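Local coordinates for Non-ribosomal peptide synthetase (PDB 6VTJ), which probably carries a peptide on its phosphopantetheine-bearing carrier domain and releases it by reduction through an NAD(P)-dependent reductase domain, at residues A[240-245]-A[251-256]. Numbering follows the deposited sequence.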
loop_
_atom_site.group_PDB
_atom_site.type_symbol
_atom_site.label_atom_id
_atom_site.label_comp_id
_atom_site.label_asym_id
_atom_site.label_seq_id
_atom_site.Cartn_x
_atom_site.Cartn_y
_atom_site.Cartn_z
ATOM N N ASN A 240 -11.081 -14.576 -6.683
ATOM C CA ASN A 240 -11.419 -15.808 -5.985
ATOM C C ASN A 240 -12.308 -15.544 -4.772
ATOM O O ASN A 240 -13.267 -16.292 -4.518
ATOM C CB ASN A 240 -10.132 -16.516 -5.569
ATOM C CG ASN A 240 -9.294 -16.938 -6.761
ATOM O OD1 ASN A 240 -9.806 -17.135 -7.866
ATOM N ND2 ASN A 240 -7.995 -17.071 -6.543
ATOM N N GLY A 241 -12.004 -14.487 -4.000
ATOM C CA GLY A 241 -12.832 -14.182 -2.844
ATOM C C GLY A 241 -14.236 -13.759 -3.229
ATOM O O GLY A 241 -15.207 -14.098 -2.540
ATOM N N LEU A 242 -14.361 -13.054 -4.351
ATOM C CA LEU A 242 -15.665 -12.663 -4.861
ATOM C C LEU A 242 -16.459 -13.870 -5.324
ATOM O O LEU A 242 -17.669 -13.944 -5.095
ATOM C CB LEU A 242 -15.501 -11.674 -6.017
ATOM C CG LEU A 242 -14.995 -10.280 -5.673
ATOM C CD1 LEU A 242 -14.610 -9.510 -6.933
ATOM C CD2 LEU A 242 -16.071 -9.562 -4.895
ATOM N N LYS A 243 -15.801 -14.813 -6.001
ATOM C CA LYS A 243 -16.487 -16.031 -6.426
ATOM C C LYS A 243 -16.989 -16.810 -5.221
ATOM O O LYS A 243 -18.141 -17.283 -5.198
ATOM C CB LYS A 243 -15.548 -16.888 -7.280
ATOM C CG LYS A 243 -15.321 -16.309 -8.672
ATOM C CD LYS A 243 -14.519 -17.238 -9.592
ATOM N N PHE A 244 -16.144 -16.919 -4.189
ATOM C CA PHE A 244 -16.589 -17.530 -2.948
ATOM C C PHE A 244 -17.805 -16.806 -2.388
ATOM O O PHE A 244 -18.790 -17.439 -1.998
ATOM C CB PHE A 244 -15.477 -17.543 -1.910
ATOM C CG PHE A 244 -15.977 -17.898 -0.544
ATOM C CD1 PHE A 244 -16.324 -19.207 -0.246
ATOM C CD2 PHE A 244 -16.176 -16.913 0.424
ATOM C CE1 PHE A 244 -16.815 -19.538 1.010
ATOM C CE2 PHE A 244 -16.668 -17.232 1.672
ATOM C CZ PHE A 244 -16.987 -18.547 1.969
ATOM N N ALA A 245 -17.752 -15.472 -2.335
ATOM C CA ALA A 245 -18.881 -14.715 -1.795
ATOM C C ALA A 245 -20.148 -14.931 -2.614
ATOM O O ALA A 245 -21.254 -14.940 -2.060
ATOM C CB ALA A 245 -18.536 -13.226 -1.745
ATOM N N ILE A 251 -23.454 -13.010 1.578
ATOM C CA ILE A 251 -22.088 -12.745 2.025
ATOM C C ILE A 251 -21.666 -11.392 1.463
ATOM O O ILE A 251 -21.525 -11.233 0.244
ATOM C CB ILE A 251 -21.115 -13.853 1.604
ATOM C CG1 ILE A 251 -21.585 -15.210 2.134
ATOM C CG2 ILE A 251 -19.728 -13.580 2.159
ATOM C CD1 ILE A 251 -20.699 -16.390 1.711
ATOM N N LYS A 252 -21.498 -10.418 2.357
ATOM C CA LYS A 252 -20.833 -9.159 2.045
ATOM C C LYS A 252 -19.358 -9.393 1.718
ATOM O O LYS A 252 -18.697 -10.214 2.356
ATOM C CB LYS A 252 -20.893 -8.239 3.262
ATOM C CG LYS A 252 -21.978 -7.227 3.334
ATOM C CD LYS A 252 -21.630 -6.209 4.430
ATOM C CE LYS A 252 -21.314 -6.893 5.736
ATOM N NZ LYS A 252 -22.479 -7.668 6.265
ATOM N N TYR A 253 -18.821 -8.622 0.770
ATOM C CA TYR A 253 -17.397 -8.649 0.452
ATOM C C TYR A 253 -16.825 -7.245 0.643
ATOM O O TYR A 253 -17.171 -6.319 -0.095
ATOM C CB TYR A 253 -17.157 -9.142 -0.971
ATOM C CG TYR A 253 -15.689 -9.380 -1.270
ATOM C CD1 TYR A 253 -14.869 -8.347 -1.705
ATOM C CD2 TYR A 253 -15.120 -10.645 -1.115
ATOM C CE1 TYR A 253 -13.521 -8.570 -1.967
ATOM C CE2 TYR A 253 -13.783 -10.866 -1.385
ATOM C CZ TYR A 253 -12.991 -9.828 -1.802
ATOM O OH TYR A 253 -11.654 -10.054 -2.082
ATOM N N VAL A 254 -15.939 -7.089 1.614
ATOM C CA VAL A 254 -15.291 -5.825 1.917
ATOM C C VAL A 254 -13.845 -5.912 1.451
ATOM O O VAL A 254 -13.050 -6.676 2.005
ATOM C CB VAL A 254 -15.366 -5.508 3.407
ATOM C CG1 VAL A 254 -14.657 -4.196 3.679
ATOM C CG2 VAL A 254 -16.834 -5.462 3.844
ATOM N N GLN A 255 -13.505 -5.110 0.456
ATOM C CA GLN A 255 -12.162 -5.038 -0.089
ATOM C C GLN A 255 -11.435 -3.869 0.565
ATOM O O GLN A 255 -11.962 -2.754 0.592
ATOM C CB GLN A 255 -12.229 -4.860 -1.614
ATOM C CG GLN A 255 -10.926 -4.344 -2.277
ATOM C CD GLN A 255 -9.817 -5.383 -2.296
ATOM O OE1 GLN A 255 -9.879 -6.395 -1.586
ATOM N NE2 GLN A 255 -8.803 -5.151 -3.132
ATOM N N ILE A 256 -10.247 -4.115 1.112
ATOM C CA ILE A 256 -9.396 -3.018 1.548
ATOM C C ILE A 256 -8.598 -2.560 0.344
ATOM O O ILE A 256 -7.923 -3.364 -0.300
ATOM C CB ILE A 256 -8.467 -3.432 2.696
ATOM C CG1 ILE A 256 -9.266 -4.117 3.816
ATOM C CG2 ILE A 256 -7.643 -2.227 3.153
ATOM C CD1 ILE A 256 -10.491 -3.289 4.339
#
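Residues 240-245, near the end of helix 229-246, run nearly antiparallel (163°) to strand 252-256, their axes 8.8 Å apart, and the chains draw together at Ala245 and Ile251, with CA atoms 5.4 Å apart. The Tyr253 ring is large enough to span the gap between strand and helix, and CG anti to the backbone N (chi1 -171°) carries it off the strand toward the helix. Branched Leu242 puts its CD2 methyl over one face in a CH-pi contact, 3.8 Å from the centroid of the Tyr253 ring and displaced toward its rim. Gly241 lets the ring lie against bare helix backbone: Gly241 C lies 3.5 Å from Tyr253 CE2, and a beta carbon there would clash. Ala245, small where the chains converge, sets its CB 4.1 Å from Ile251 CG2. Phe244 is long enough to reach round from the helix to Ile251 CD1, the two side chains crossing at about a right angle. Cutting Tyr253 back to an alanine is likely to open a gap beside Leu242 CD2 and the Gly241 backbone. Leu242 also touches Ala302 of helix 291-308. Between these segments of a Rossmann-type beta-alpha-beta crossover (213-216, 229-246, 252-258) the contact is wholly apolar and CH-pi, and it buries Ile251 O without a polar partner.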